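Local coordinates for protein transcriptional regulator, LacI family (Burkholderia phymatum, PDB 2RGY) that probably regulates transcription as a LacI-family factor, sensing a small effector, possibly a sugar, through its periplasmic-binding-protein-like domain, at residues I11-P16 against R39-A44; S21-I26 against V72-D77; K92-N97 against V252-N257; P110-G115 against V240-A245; T248-R253 against E265-F270. One frame throughout, in Å; residues are numbered along the deposited sequence.

Contact 1: I11-P16 against R39-A44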
# COMPACT_ATOMS: atom_id res chain seq x y z
N ILE A 11 5.89 19.84 -9.13
CA ILE A 11 5.66 20.11 -7.73
C ILE A 11 6.28 18.93 -7.00
O ILE A 11 6.18 17.80 -7.45
CB ILE A 11 4.14 20.22 -7.42
CG1 ILE A 11 3.65 21.62 -7.84
CG2 ILE A 11 3.88 19.98 -5.94
CD1 ILE A 11 2.20 21.90 -7.49
N GLY A 12 6.98 19.21 -5.90
CA GLY A 12 7.61 18.12 -5.17
C GLY A 12 6.69 17.60 -4.08
O GLY A 12 5.87 18.35 -3.57
N LEU A 13 6.81 16.32 -3.75
CA LEU A 13 5.98 15.71 -2.72
C LEU A 13 6.77 14.79 -1.79
O LEU A 13 7.42 13.86 -2.25
CB LEU A 13 4.85 14.90 -3.36
CG LEU A 13 4.10 13.94 -2.43
CD1 LEU A 13 3.40 14.72 -1.32
CD2 LEU A 13 3.08 13.15 -3.23
N PHE A 14 6.71 15.06 -0.49
CA PHE A 14 7.39 14.20 0.45
C PHE A 14 6.38 13.40 1.27
O PHE A 14 5.42 13.95 1.81
CB PHE A 14 8.25 14.99 1.43
CG PHE A 14 8.83 14.13 2.53
CD1 PHE A 14 9.98 13.38 2.30
CD2 PHE A 14 8.18 14.02 3.76
CE1 PHE A 14 10.49 12.53 3.30
CE2 PHE A 14 8.68 13.17 4.77
CZ PHE A 14 9.84 12.42 4.53
N VAL A 15 6.61 12.10 1.36
CA VAL A 15 5.79 11.21 2.15
C VAL A 15 6.80 10.36 2.91
O VAL A 15 7.84 9.97 2.36
CB VAL A 15 4.89 10.31 1.28
CG1 VAL A 15 3.84 11.15 0.57
CG2 VAL A 15 5.73 9.54 0.28
N PRO A 16 6.53 10.07 4.19
CA PRO A 16 7.46 9.26 4.98
C PRO A 16 7.65 7.82 4.51
O PRO A 16 8.59 7.15 4.94
CB PRO A 16 6.86 9.34 6.38
CG PRO A 16 5.39 9.50 6.12
CD PRO A 16 5.36 10.48 4.99
N ARG A 39 0.89 18.88 -15.56
CA ARG A 39 2.18 19.00 -14.91
C ARG A 39 2.53 17.73 -14.14
O ARG A 39 1.68 16.87 -13.95
CB ARG A 39 2.20 20.24 -14.02
CG ARG A 39 2.17 21.53 -14.84
CD ARG A 39 2.12 22.78 -13.98
NE ARG A 39 2.24 24.02 -14.76
CZ ARG A 39 1.23 24.65 -15.35
NH1 ARG A 39 -0.01 24.17 -15.29
NH2 ARG A 39 1.45 25.80 -15.99
N HIS A 40 3.78 17.63 -13.68
CA HIS A 40 4.25 16.43 -13.00
C HIS A 40 4.57 16.53 -11.51
O HIS A 40 4.67 17.61 -10.94
CB HIS A 40 5.48 15.90 -13.72
CG HIS A 40 5.30 15.70 -15.20
ND1 HIS A 40 5.21 16.76 -16.08
CD2 HIS A 40 5.24 14.58 -15.94
CE1 HIS A 40 5.10 16.28 -17.31
NE2 HIS A 40 5.12 14.97 -17.25
N VAL A 41 4.76 15.37 -10.90
CA VAL A 41 5.08 15.30 -9.49
C VAL A 41 6.35 14.48 -9.28
O VAL A 41 6.51 13.40 -9.85
CB VAL A 41 3.94 14.66 -8.69
CG1 VAL A 41 3.68 13.26 -9.22
CG2 VAL A 41 4.29 14.61 -7.22
N VAL A 42 7.26 15.02 -8.49
CA VAL A 42 8.48 14.33 -8.14
C VAL A 42 8.24 13.90 -6.70
O VAL A 42 7.88 14.72 -5.86
CB VAL A 42 9.70 15.26 -8.19
CG1 VAL A 42 10.86 14.64 -7.41
CG2 VAL A 42 10.11 15.48 -9.64
N VAL A 43 8.41 12.61 -6.42
CA VAL A 43 8.20 12.12 -5.07
C VAL A 43 9.51 11.80 -4.38
O VAL A 43 10.49 11.40 -5.02
CB VAL A 43 7.32 10.84 -5.06
CG1 VAL A 43 7.04 10.42 -3.61
CG2 VAL A 43 6.02 11.10 -5.79
N ALA A 44 9.52 11.99 -3.07
CA ALA A 44 10.69 11.71 -2.27
C ALA A 44 10.23 11.16 -0.92
O ALA A 44 9.21 11.60 -0.39
CB ALA A 44 11.49 12.98 -2.08
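Phe-14 and Ala-44 belong to a parallel pairing of strands 11-14 and 40-44, whose axes come within 4.7 Å with their directions 30° apart. The register Ile-11/Val-41, Gly-12/Val-42, Leu-13/Val-43, Phe-14/Ala-44 rests on five backbone hydrogen bonds, from Ile-11 N to His-40 O (3.1 Å) through Val-15 N to Ala-44 O (3.2 Å). With CG anti to the backbone N (chi1 173°), the Phe-14 ring lies along Ala-44: CB is 4.0 Å from Ala-44 O, CG 3.9 Å, and CD1 comes to 3.3 Å, the oxygen lying oblique to the ring. CE1 recedes to 4.0 Å from that oxygen, and the ring goes on to Ala-56 and Ala-59 of helix 52-65. The other sheet face carries Leu-13, whose CB meets Val-41 CG2 at 3.9 Å. This is the beta-alpha-beta unit whose helix 21-36 packs Leu-27 and Leu-34 on that face; strand 70-73 flanks 11-14, and an antiparallel strand of the second subunit extends the sheet past 40-44.

Contact 2: S21-I26 against V72-D77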
# COMPACT_ATOMS: atom_id res chain seq x y z
N SER A 21 -2.27 2.33 2.35
CA SER A 21 -3.18 2.99 1.42
C SER A 21 -3.40 4.47 1.76
O SER A 21 -3.89 5.24 0.94
CB SER A 21 -4.52 2.25 1.38
OG SER A 21 -5.12 2.18 2.67
N TYR A 22 -3.03 4.85 2.97
CA TYR A 22 -3.16 6.23 3.42
C TYR A 22 -2.20 7.09 2.58
O TYR A 22 -2.58 8.10 2.01
CB TYR A 22 -2.80 6.35 4.90
CG TYR A 22 -2.81 7.76 5.43
CD1 TYR A 22 -4.01 8.43 5.68
CD2 TYR A 22 -1.61 8.42 5.67
CE1 TYR A 22 -4.00 9.75 6.16
CE2 TYR A 22 -1.60 9.73 6.15
CZ TYR A 22 -2.79 10.39 6.39
OH TYR A 22 -2.75 11.68 6.85
N TYR A 23 -0.94 6.66 2.51
CA TYR A 23 0.03 7.41 1.72
C TYR A 23 -0.24 7.23 0.24
O TYR A 23 0.03 8.13 -0.55
CB TYR A 23 1.45 7.00 2.09
CG TYR A 23 1.79 7.41 3.50
CD1 TYR A 23 1.87 8.76 3.85
CD2 TYR A 23 1.94 6.46 4.51
CE1 TYR A 23 2.09 9.15 5.17
CE2 TYR A 23 2.16 6.84 5.83
CZ TYR A 23 2.24 8.19 6.15
OH TYR A 23 2.44 8.58 7.46
N GLY A 24 -0.78 6.08 -0.15
CA GLY A 24 -1.10 5.86 -1.54
C GLY A 24 -2.16 6.86 -1.99
O GLY A 24 -2.13 7.35 -3.12
N THR A 25 -3.10 7.15 -1.10
CA THR A 25 -4.17 8.10 -1.40
C THR A 25 -3.61 9.50 -1.65
O THR A 25 -4.03 10.20 -2.57
CB THR A 25 -5.16 8.19 -0.22
OG1 THR A 25 -5.70 6.88 0.03
CG2 THR A 25 -6.30 9.16 -0.53
N ILE A 26 -2.65 9.89 -0.83
CA ILE A 26 -2.01 11.19 -0.95
C ILE A 26 -1.25 11.27 -2.26
O ILE A 26 -1.32 12.28 -2.95
CB ILE A 26 -1.06 11.42 0.24
CG1 ILE A 26 -1.87 11.43 1.53
CG2 ILE A 26 -0.31 12.72 0.08
CD1 ILE A 26 -1.02 11.44 2.77
N VAL A 72 4.80 19.77 -1.51
CA VAL A 72 3.76 19.24 -0.64
C VAL A 72 4.47 18.38 0.40
O VAL A 72 5.26 17.50 0.06
CB VAL A 72 2.75 18.36 -1.41
CG1 VAL A 72 1.70 17.83 -0.46
CG2 VAL A 72 2.09 19.17 -2.53
N VAL A 73 4.18 18.63 1.67
CA VAL A 73 4.85 17.89 2.71
C VAL A 73 3.97 17.30 3.80
O VAL A 73 3.11 17.99 4.34
CB VAL A 73 5.92 18.78 3.39
CG1 VAL A 73 6.58 18.04 4.53
CG2 VAL A 73 6.95 19.22 2.37
N ILE A 74 4.18 16.02 4.09
CA ILE A 74 3.47 15.36 5.18
C ILE A 74 4.48 14.53 5.94
O ILE A 74 5.18 13.70 5.37
CB ILE A 74 2.31 14.45 4.69
CG1 ILE A 74 1.66 13.77 5.90
CG2 ILE A 74 2.81 13.41 3.73
CD1 ILE A 74 0.40 12.98 5.56
N SER A 75 4.56 14.77 7.25
CA SER A 75 5.48 14.05 8.10
C SER A 75 5.15 14.36 9.55
O SER A 75 4.91 15.51 9.90
CB SER A 75 6.92 14.47 7.81
OG SER A 75 7.82 14.02 8.82
N HIS A 76 5.13 13.33 10.38
CA HIS A 76 4.86 13.53 11.79
C HIS A 76 6.16 13.42 12.57
O HIS A 76 6.16 13.44 13.80
CB HIS A 76 3.85 12.49 12.29
CG HIS A 76 4.34 11.08 12.19
ND1 HIS A 76 5.43 10.62 12.91
CD2 HIS A 76 3.90 10.03 11.46
CE1 HIS A 76 5.62 9.34 12.64
NE2 HIS A 76 4.71 8.96 11.76
N ASP A 77 7.28 13.30 11.85
CA ASP A 77 8.60 13.20 12.46
C ASP A 77 9.25 14.58 12.54
O ASP A 77 10.14 14.82 13.36
CB ASP A 77 9.52 12.28 11.64
CG ASP A 77 9.09 10.83 11.68
OD1 ASP A 77 9.21 10.21 12.76
OD2 ASP A 77 8.63 10.30 10.65
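Ile-74 pushes its CD1 methyl into the N-terminal end of helix 21-36, where Ile-26 CD1 meets it at 3.5 Å, closer than usual carbon-carbon contact. The same methyl lies 3.6 Å from Tyr-22 OH and 3.9 Å from Tyr-22 CE2, oblique to the ring, and 4.2 Å from Tyr-23 CE1. One carbon thus serves three helix residues, and it gets there because Ile-74 is fully extended: CG1 is anti to the backbone N (chi1 178°) and CD1 continues the zigzag (chi2 173°). The two tyrosines meet edge to face, Tyr-22 CD2 lying 3.7 Å above the centre of the Tyr-23 ring. Topologically, the chain leaving strand 70-73 meets the start of the helix that follows strand 10-14, at the carboxyl end of a parallel sheet. In the periplasmic-binding-protein fold this end looks onto the cleft between lobes, where relatives bind their effector; no ligand site is established here. Away from Ile-74 the contact slackens: Tyr-23 OH comes no nearer than 4.5 Å to His-76 CD2, and both residues are partly exposed. No hydrogen bond joins the segments. Ser-75 looks away from the helix, its OG accepting from Asp-77 N at 3.2 Å in an ST turn, while the His-76 ring meets Phe-171.

Contact 3: K92-N97 against V252-N257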
# COMPACT_ATOMS: atom_id res chain seq x y z
N LYS A 92 6.59 28.50 -1.22
CA LYS A 92 5.47 27.82 -1.85
C LYS A 92 5.40 26.35 -1.45
O LYS A 92 5.78 25.46 -2.21
CB LYS A 92 5.54 27.98 -3.37
CG LYS A 92 5.18 29.38 -3.81
CD LYS A 92 5.17 29.55 -5.32
CE LYS A 92 4.82 30.99 -5.69
NZ LYS A 92 4.81 31.27 -7.17
N MSE A 93 4.91 26.13 -0.23
CA MSE A 93 4.77 24.81 0.38
C MSE A 93 3.40 24.66 1.01
O MSE A 93 2.78 25.65 1.40
CB MSE A 93 5.78 24.63 1.52
CG MSE A 93 7.22 24.35 1.12
SE MSE A 93 8.20 24.10 2.64
CE MSE A 93 7.86 22.51 3.04
N VAL A 94 2.95 23.42 1.14
CA VAL A 94 1.69 23.14 1.80
C VAL A 94 1.96 21.95 2.73
O VAL A 94 2.70 21.03 2.38
CB VAL A 94 0.55 22.83 0.79
CG1 VAL A 94 0.82 21.53 0.06
CG2 VAL A 94 -0.78 22.76 1.53
N PHE A 95 1.36 21.99 3.92
CA PHE A 95 1.55 20.94 4.92
C PHE A 95 0.27 20.17 5.18
O PHE A 95 -0.77 20.75 5.46
CB PHE A 95 2.04 21.57 6.22
CG PHE A 95 3.31 22.34 6.08
CD1 PHE A 95 4.50 21.68 5.78
CD2 PHE A 95 3.31 23.72 6.21
CE1 PHE A 95 5.70 22.39 5.62
CE2 PHE A 95 4.49 24.45 6.04
CZ PHE A 95 5.69 23.78 5.75
N LEU A 96 0.34 18.84 5.10
CA LEU A 96 -0.82 18.00 5.34
C LEU A 96 -0.76 17.35 6.72
O LEU A 96 0.32 17.07 7.24
CB LEU A 96 -0.90 16.89 4.29
CG LEU A 96 -0.43 17.21 2.86
CD1 LEU A 96 -0.41 15.93 2.03
CD2 LEU A 96 -1.33 18.26 2.25
N ASN A 97 -1.93 17.12 7.31
CA ASN A 97 -2.07 16.46 8.61
C ASN A 97 -1.40 17.08 9.84
O ASN A 97 -1.21 16.40 10.85
CB ASN A 97 -1.65 15.00 8.48
CG ASN A 97 -2.44 14.08 9.40
OD1 ASN A 97 -3.66 14.21 9.53
ND2 ASN A 97 -1.75 13.13 10.03
N VAL A 252 -3.51 20.38 -2.40
CA VAL A 252 -2.78 20.47 -3.65
C VAL A 252 -3.35 21.54 -4.58
O VAL A 252 -2.60 22.21 -5.28
CB VAL A 252 -2.74 19.10 -4.36
CG1 VAL A 252 -2.04 19.23 -5.70
CG2 VAL A 252 -2.00 18.09 -3.49
N ARG A 253 -4.67 21.71 -4.58
CA ARG A 253 -5.29 22.74 -5.41
C ARG A 253 -4.86 24.13 -4.93
O ARG A 253 -4.56 25.01 -5.73
CB ARG A 253 -6.81 22.62 -5.39
CG ARG A 253 -7.31 21.47 -6.24
CD ARG A 253 -8.83 21.35 -6.19
NE ARG A 253 -9.30 20.35 -7.15
CZ ARG A 253 -10.56 19.97 -7.28
NH1 ARG A 253 -11.50 20.50 -6.50
NH2 ARG A 253 -10.89 19.06 -8.18
N TRP A 254 -4.83 24.31 -3.61
CA TRP A 254 -4.43 25.57 -3.01
C TRP A 254 -3.02 25.91 -3.49
O TRP A 254 -2.74 27.04 -3.88
CB TRP A 254 -4.43 25.47 -1.49
CG TRP A 254 -4.03 26.74 -0.80
CD1 TRP A 254 -4.82 27.83 -0.58
CD2 TRP A 254 -2.75 27.05 -0.24
NE1 TRP A 254 -4.10 28.81 0.07
CE2 TRP A 254 -2.82 28.36 0.29
CE3 TRP A 254 -1.53 26.36 -0.15
CZ2 TRP A 254 -1.73 28.99 0.91
CZ3 TRP A 254 -0.44 26.98 0.47
CH2 TRP A 254 -0.55 28.28 0.99
N LEU A 255 -2.14 24.90 -3.46
CA LEU A 255 -0.76 25.08 -3.88
C LEU A 255 -0.67 25.39 -5.37
O LEU A 255 0.09 26.25 -5.79
CB LEU A 255 0.04 23.81 -3.56
CG LEU A 255 1.55 23.84 -3.83
CD1 LEU A 255 2.18 24.94 -3.00
CD2 LEU A 255 2.16 22.48 -3.49
N ILE A 256 -1.47 24.70 -6.17
CA ILE A 256 -1.47 24.93 -7.61
C ILE A 256 -1.93 26.36 -7.92
O ILE A 256 -1.39 26.99 -8.83
CB ILE A 256 -2.35 23.85 -8.32
CG1 ILE A 256 -1.65 22.49 -8.22
CG2 ILE A 256 -2.58 24.23 -9.78
CD1 ILE A 256 -2.40 21.33 -8.87
N ASN A 257 -2.88 26.88 -7.16
CA ASN A 257 -3.35 28.26 -7.35
C ASN A 257 -2.16 29.23 -7.22
O ASN A 257 -1.93 30.07 -8.08
CB ASN A 257 -4.39 28.63 -6.28
CG ASN A 257 -5.77 28.08 -6.58
OD1 ASN A 257 -6.71 28.27 -5.79
ND2 ASN A 257 -5.92 27.40 -7.70
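Val-94 faces helix 244-260 from the sheet, strand 93-96 running almost exactly antiparallel to helical segment 252-257 (172°) with 8.5 Å between axes. Along the helix, Val-252 and Arg-253 mainly serve other neighbours: Val-252 packs on Thr-30 and Glu-33, and Arg-253 NE makes a salt bridge to Glu-33 OE1. Trp-254 comes next, its CG anti to the backbone N (chi1 180°), which carries the indole out beside the strand. There the ring turns an edge to the backbone of selenomethionine Met-93, with CZ3 3.6 Å from Met-93 O near the ring plane, a disposition in which the weakly positive ring hydrogens probably suit the carbonyl. Trp-254 CE3 lies 4.0 Å from Val-94 CG2, the two side chains sliding past each other in opposite directions. Leu-255 then uses both of its branches. Leu-255 CD1 reaches the backbone at Lys-92 O (3.7 Å) and Met-93 N (4.1 Å), whereas CD2 meets Val-94 CG1 at 3.9 Å. The two methyls of Val-94 are therefore divided between consecutive helix residues, and no hydrogen bond crosses the contact. Ile-256 turns to Ile-11 of a more distant strand. The helix thus lies over the parallel sheet, with strand 70-73 beside 93-96 touching Leu-255 through Val-72, and helix 21-36 adjoining at Val-252.

Contact 4: P110-G115 against V240-A245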
# COMPACT_ATOMS: atom_id res chain seq x y z
N PRO A 110 -7.43 17.36 9.16
CA PRO A 110 -8.79 17.01 9.57
C PRO A 110 -8.93 17.23 11.09
O PRO A 110 -7.97 17.61 11.76
CB PRO A 110 -8.90 15.55 9.18
CG PRO A 110 -7.52 15.04 9.46
CD PRO A 110 -6.63 16.15 8.90
N ASP A 111 -10.13 16.98 11.61
CA ASP A 111 -10.38 17.15 13.03
C ASP A 111 -10.08 15.84 13.78
O ASP A 111 -10.98 15.05 14.02
CB ASP A 111 -11.84 17.56 13.25
CG ASP A 111 -12.14 17.91 14.69
OD1 ASP A 111 -13.24 18.43 14.96
OD2 ASP A 111 -11.28 17.66 15.55
N HIS A 112 -8.81 15.63 14.14
CA HIS A 112 -8.40 14.41 14.84
C HIS A 112 -9.00 14.28 16.24
O HIS A 112 -9.22 13.17 16.72
CB HIS A 112 -6.87 14.34 14.92
CG HIS A 112 -6.21 14.06 13.61
ND1 HIS A 112 -6.49 12.95 12.85
CD2 HIS A 112 -5.29 14.77 12.91
CE1 HIS A 112 -5.77 12.98 11.74
NE2 HIS A 112 -5.03 14.07 11.75
N ARG A 113 -9.25 15.42 16.89
CA ARG A 113 -9.82 15.41 18.23
C ARG A 113 -11.17 14.71 18.12
O ARG A 113 -11.47 13.77 18.85
CB ARG A 113 -10.01 16.84 18.73
CG ARG A 113 -10.33 16.99 20.20
CD ARG A 113 -10.53 18.46 20.53
NE ARG A 113 -9.98 18.83 21.83
CZ ARG A 113 -10.11 20.04 22.39
NH1 ARG A 113 -10.76 21.01 21.75
NH2 ARG A 113 -9.60 20.27 23.60
N ARG A 114 -11.97 15.17 17.16
CA ARG A 114 -13.28 14.61 16.91
C ARG A 114 -13.15 13.14 16.50
O ARG A 114 -14.00 12.31 16.82
CB ARG A 114 -13.98 15.40 15.81
CG ARG A 114 -15.25 14.78 15.28
CD ARG A 114 -16.36 14.74 16.29
NE ARG A 114 -17.59 14.32 15.65
CZ ARG A 114 -18.76 14.19 16.27
NH1 ARG A 114 -18.86 14.45 17.57
NH2 ARG A 114 -19.84 13.79 15.58
N GLY A 115 -12.08 12.84 15.78
CA GLY A 115 -11.84 11.47 15.34
C GLY A 115 -11.66 10.54 16.53
O GLY A 115 -12.27 9.48 16.58
N VAL A 240 -12.56 4.69 12.01
CA VAL A 240 -12.93 6.10 11.97
C VAL A 240 -12.51 6.59 10.58
O VAL A 240 -11.35 6.45 10.18
CB VAL A 240 -12.17 6.89 13.06
CG1 VAL A 240 -12.41 8.38 12.88
CG2 VAL A 240 -12.63 6.45 14.45
N HIS A 241 -13.47 7.14 9.84
CA HIS A 241 -13.20 7.62 8.50
C HIS A 241 -12.66 9.05 8.43
O HIS A 241 -13.35 10.00 8.80
CB HIS A 241 -14.47 7.56 7.65
CG HIS A 241 -14.26 8.04 6.26
ND1 HIS A 241 -13.69 7.26 5.28
CD2 HIS A 241 -14.49 9.25 5.69
CE1 HIS A 241 -13.58 7.97 4.17
NE2 HIS A 241 -14.06 9.18 4.39
N ILE A 242 -11.43 9.18 7.94
CA ILE A 242 -10.76 10.48 7.81
C ILE A 242 -10.80 10.89 6.33
O ILE A 242 -10.40 10.11 5.46
CB ILE A 242 -9.28 10.38 8.25
CG1 ILE A 242 -9.21 10.04 9.75
CG2 ILE A 242 -8.55 11.68 7.96
CD1 ILE A 242 -9.87 11.09 10.65
N PRO A 243 -11.25 12.12 6.03
CA PRO A 243 -11.33 12.61 4.65
C PRO A 243 -9.98 12.98 4.07
O PRO A 243 -9.71 14.14 3.76
CB PRO A 243 -12.26 13.82 4.78
CG PRO A 243 -11.77 14.42 6.06
CD PRO A 243 -11.57 13.20 6.98
N THR A 244 -9.13 11.98 3.90
CA THR A 244 -7.78 12.18 3.39
C THR A 244 -7.72 12.59 1.92
O THR A 244 -6.93 13.45 1.56
CB THR A 244 -6.95 10.90 3.60
OG1 THR A 244 -6.78 10.70 5.01
CG2 THR A 244 -5.59 11.02 2.92
N ALA A 245 -8.54 11.96 1.08
CA ALA A 245 -8.55 12.30 -0.34
C ALA A 245 -8.99 13.75 -0.55
O ALA A 245 -8.38 14.48 -1.34
CB ALA A 245 -9.47 11.36 -1.10
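Gly-115 and Val-240 bring their CA atoms to 6.4 Å, and the CA atoms of Pro-110 and Ile-242 are 7.0 Å apart, at the two ends of the contact. Each segment bends through an inverse gamma turn just before a helix, centred on Asp-111 and on Pro-243. Asp-111 also N-caps helix 112-125: Arg-114 N donates to Asp-111 OD2 (3.0 Å, 171° at the hydrogen), approaching from above the carboxylate plane. Among side chains, Pro-110 CG packs on Ile-242 CG2 at 3.8 Å, the two groups crossing at about a right angle, and Pro-110 CB is 4.2 Å from Pro-243 CD. Ile-242 CG2 points there because it is anti to the backbone N, with CG1 beside that N (chi1 -64°). Val-240 CG2 rests against Gly-115 O at 3.7 Å. The segments contain two of the lobe-to-lobe crossovers of the periplasmic-binding-protein fold, lying side by side. Pro-110 CG also sits 3.4 Å above the plane of the His-112 ring, toward its rim. The segments thus meet mainly through apolar groups, and the nitrogens of His-112 are satisfied outside the contact, by Asn-97 OD1 and Tyr-224 OH; no hydrogen bond fixes one crossover to the other.

Contact 5: T248-R253 against E265-F270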
# COMPACT_ATOMS: atom_id res chain seq x y z
N THR A 248 -6.35 16.34 0.75
CA THR A 248 -5.20 16.33 -0.14
C THR A 248 -5.56 17.07 -1.43
O THR A 248 -4.80 17.92 -1.91
CB THR A 248 -4.76 14.89 -0.51
OG1 THR A 248 -4.39 14.17 0.68
CG2 THR A 248 -3.57 14.93 -1.44
N GLN A 249 -6.71 16.76 -1.99
CA GLN A 249 -7.15 17.40 -3.21
C GLN A 249 -7.15 18.92 -3.03
O GLN A 249 -6.64 19.66 -3.87
CB GLN A 249 -8.55 16.90 -3.58
CG GLN A 249 -9.17 17.61 -4.76
CD GLN A 249 -10.53 17.04 -5.11
OE1 GLN A 249 -11.44 17.02 -4.28
NE2 GLN A 249 -10.66 16.57 -6.33
N ASN A 250 -7.70 19.38 -1.91
CA ASN A 250 -7.76 20.80 -1.63
C ASN A 250 -6.40 21.41 -1.27
O ASN A 250 -6.10 22.56 -1.63
CB ASN A 250 -8.80 21.06 -0.54
CG ASN A 250 -10.22 21.01 -1.07
OD1 ASN A 250 -10.71 21.99 -1.64
ND2 ASN A 250 -10.88 19.86 -0.93
N ALA A 251 -5.56 20.65 -0.57
CA ALA A 251 -4.24 21.14 -0.21
C ALA A 251 -3.43 21.34 -1.48
O ALA A 251 -2.75 22.35 -1.65
CB ALA A 251 -3.53 20.13 0.71
N VAL A 252 -3.51 20.38 -2.40
CA VAL A 252 -2.78 20.47 -3.65
C VAL A 252 -3.35 21.54 -4.58
O VAL A 252 -2.60 22.21 -5.28
CB VAL A 252 -2.74 19.10 -4.36
CG1 VAL A 252 -2.04 19.23 -5.70
CG2 VAL A 252 -2.00 18.09 -3.49
N ARG A 253 -4.67 21.71 -4.58
CA ARG A 253 -5.29 22.74 -5.41
C ARG A 253 -4.86 24.13 -4.93
O ARG A 253 -4.56 25.01 -5.73
CB ARG A 253 -6.81 22.62 -5.39
CG ARG A 253 -7.31 21.47 -6.24
CD ARG A 253 -8.83 21.35 -6.19
NE ARG A 253 -9.30 20.35 -7.15
CZ ARG A 253 -10.56 19.97 -7.28
NH1 ARG A 253 -11.50 20.50 -6.50
NH2 ARG A 253 -10.89 19.06 -8.18
N GLU A 265 -11.64 26.93 -5.98
CA GLU A 265 -12.21 27.41 -4.72
C GLU A 265 -11.65 26.36 -3.78
O GLU A 265 -11.63 25.17 -4.11
CB GLU A 265 -13.74 27.35 -4.73
CG GLU A 265 -14.39 28.36 -5.67
CD GLU A 265 -15.91 28.36 -5.59
OE1 GLU A 265 -16.54 27.35 -5.99
OE2 GLU A 265 -16.46 29.38 -5.11
N ILE A 266 -11.18 26.79 -2.61
CA ILE A 266 -10.58 25.87 -1.64
C ILE A 266 -11.45 25.62 -0.41
O ILE A 266 -11.92 26.57 0.22
CB ILE A 266 -9.21 26.40 -1.19
CG1 ILE A 266 -8.35 26.73 -2.41
CG2 ILE A 266 -8.51 25.38 -0.30
CD1 ILE A 266 -8.12 25.55 -3.33
N PHE A 267 -11.66 24.35 -0.07
CA PHE A 267 -12.45 23.97 1.10
C PHE A 267 -11.56 23.23 2.11
O PHE A 267 -10.76 22.37 1.73
CB PHE A 267 -13.64 23.11 0.67
CG PHE A 267 -14.48 23.77 -0.38
CD1 PHE A 267 -14.07 23.77 -1.72
CD2 PHE A 267 -15.63 24.47 -0.03
CE1 PHE A 267 -14.80 24.47 -2.70
CE2 PHE A 267 -16.38 25.18 -1.00
CZ PHE A 267 -15.95 25.18 -2.33
N ARG A 268 -11.70 23.58 3.38
CA ARG A 268 -10.88 23.01 4.46
C ARG A 268 -11.64 22.25 5.54
O ARG A 268 -11.04 21.79 6.51
CB ARG A 268 -10.08 24.12 5.14
CG ARG A 268 -9.18 24.90 4.21
CD ARG A 268 -8.91 26.31 4.73
NE ARG A 268 -8.07 27.04 3.80
CZ ARG A 268 -6.77 26.81 3.64
NH1 ARG A 268 -6.18 25.86 4.36
NH2 ARG A 268 -6.08 27.49 2.74
N GLU A 269 -12.96 22.12 5.38
CA GLU A 269 -13.77 21.44 6.39
C GLU A 269 -14.50 20.22 5.85
O GLU A 269 -15.34 20.34 4.96
CB GLU A 269 -14.81 22.41 6.97
CG GLU A 269 -14.21 23.65 7.64
CD GLU A 269 -13.23 23.30 8.74
OE1 GLU A 269 -13.56 22.41 9.56
OE2 GLU A 269 -12.13 23.90 8.80
N PHE A 270 -14.18 19.06 6.41
CA PHE A 270 -14.84 17.84 6.00
C PHE A 270 -15.19 17.06 7.24
O PHE A 270 -14.47 17.10 8.24
CB PHE A 270 -13.95 17.03 5.06
CG PHE A 270 -13.59 17.78 3.82
CD1 PHE A 270 -12.35 18.43 3.72
CD2 PHE A 270 -14.51 17.93 2.79
CE1 PHE A 270 -12.04 19.21 2.61
CE2 PHE A 270 -14.22 18.71 1.66
CZ PHE A 270 -12.98 19.36 1.57
O HOH W 1 -11.52 22.55 -4.37
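The segment returning from helix 244-260 toward strand 273-275, a further passage between the lobes, runs along the helix flank and meets it chiefly at Asn-250. Phe-267 N donates to Asn-250 OD1 at 3.0 Å in a nearly straight bond (170° at the hydrogen), though from well above the carbonyl plane rather than on a lone pair. Asn-250 OD1 also accepts from a water at 2.9 Å, which donates to Glu-265 O (2.6 Å) and accepts from Arg-253 NH1 (3.0 Å), so a single solvent molecule joins helix, loop and guanidinium. Asn-250 CG is anti to its carbonyl carbon (chi1 -78°), and ND2 bonds back to Glu-246 O one turn earlier, which fixes the amide's rotation. Asn-250 ND2 lies 3.3 Å from Phe-270 CZ, oblique to the ring, with amide and ring planes 37° apart. The Phe-267 ring presents its edge to OD1. Apolar support comes from Ile-266, whose CD1 touches Arg-253 CB at 3.8 Å. Gln-249 NE2 lies over the rim of one guanidinium face without bonding it, and bonds Glu-33 OE2. The arrangement belongs to the third crossover of the periplasmic-binding-protein fold, where the chain leaving helix 244-260 runs back along it toward the C-terminal lobe.

From the N terminus, contact 1 closes the first beta-alpha-beta loop, and contact 2, starting within that loop at helix 21-36 and ending past strand 70-73, crosses it; the two share the sheet through neighbouring strands 10-14 and 70-73. Contact 3 opens on the next strand, 93-96, and closes only after 154 intervening residues, bringing helix 244-260 back onto the N-terminal sheet. Contact 4 lies wholly within that long loop and pairs the outgoing and returning passages between lobes; Asn-97 and His-112 link it to contact 3. Contact 5 begins on the helix where contact 3 ends, sharing Val-252 and Arg-253, and ties the last passage to it.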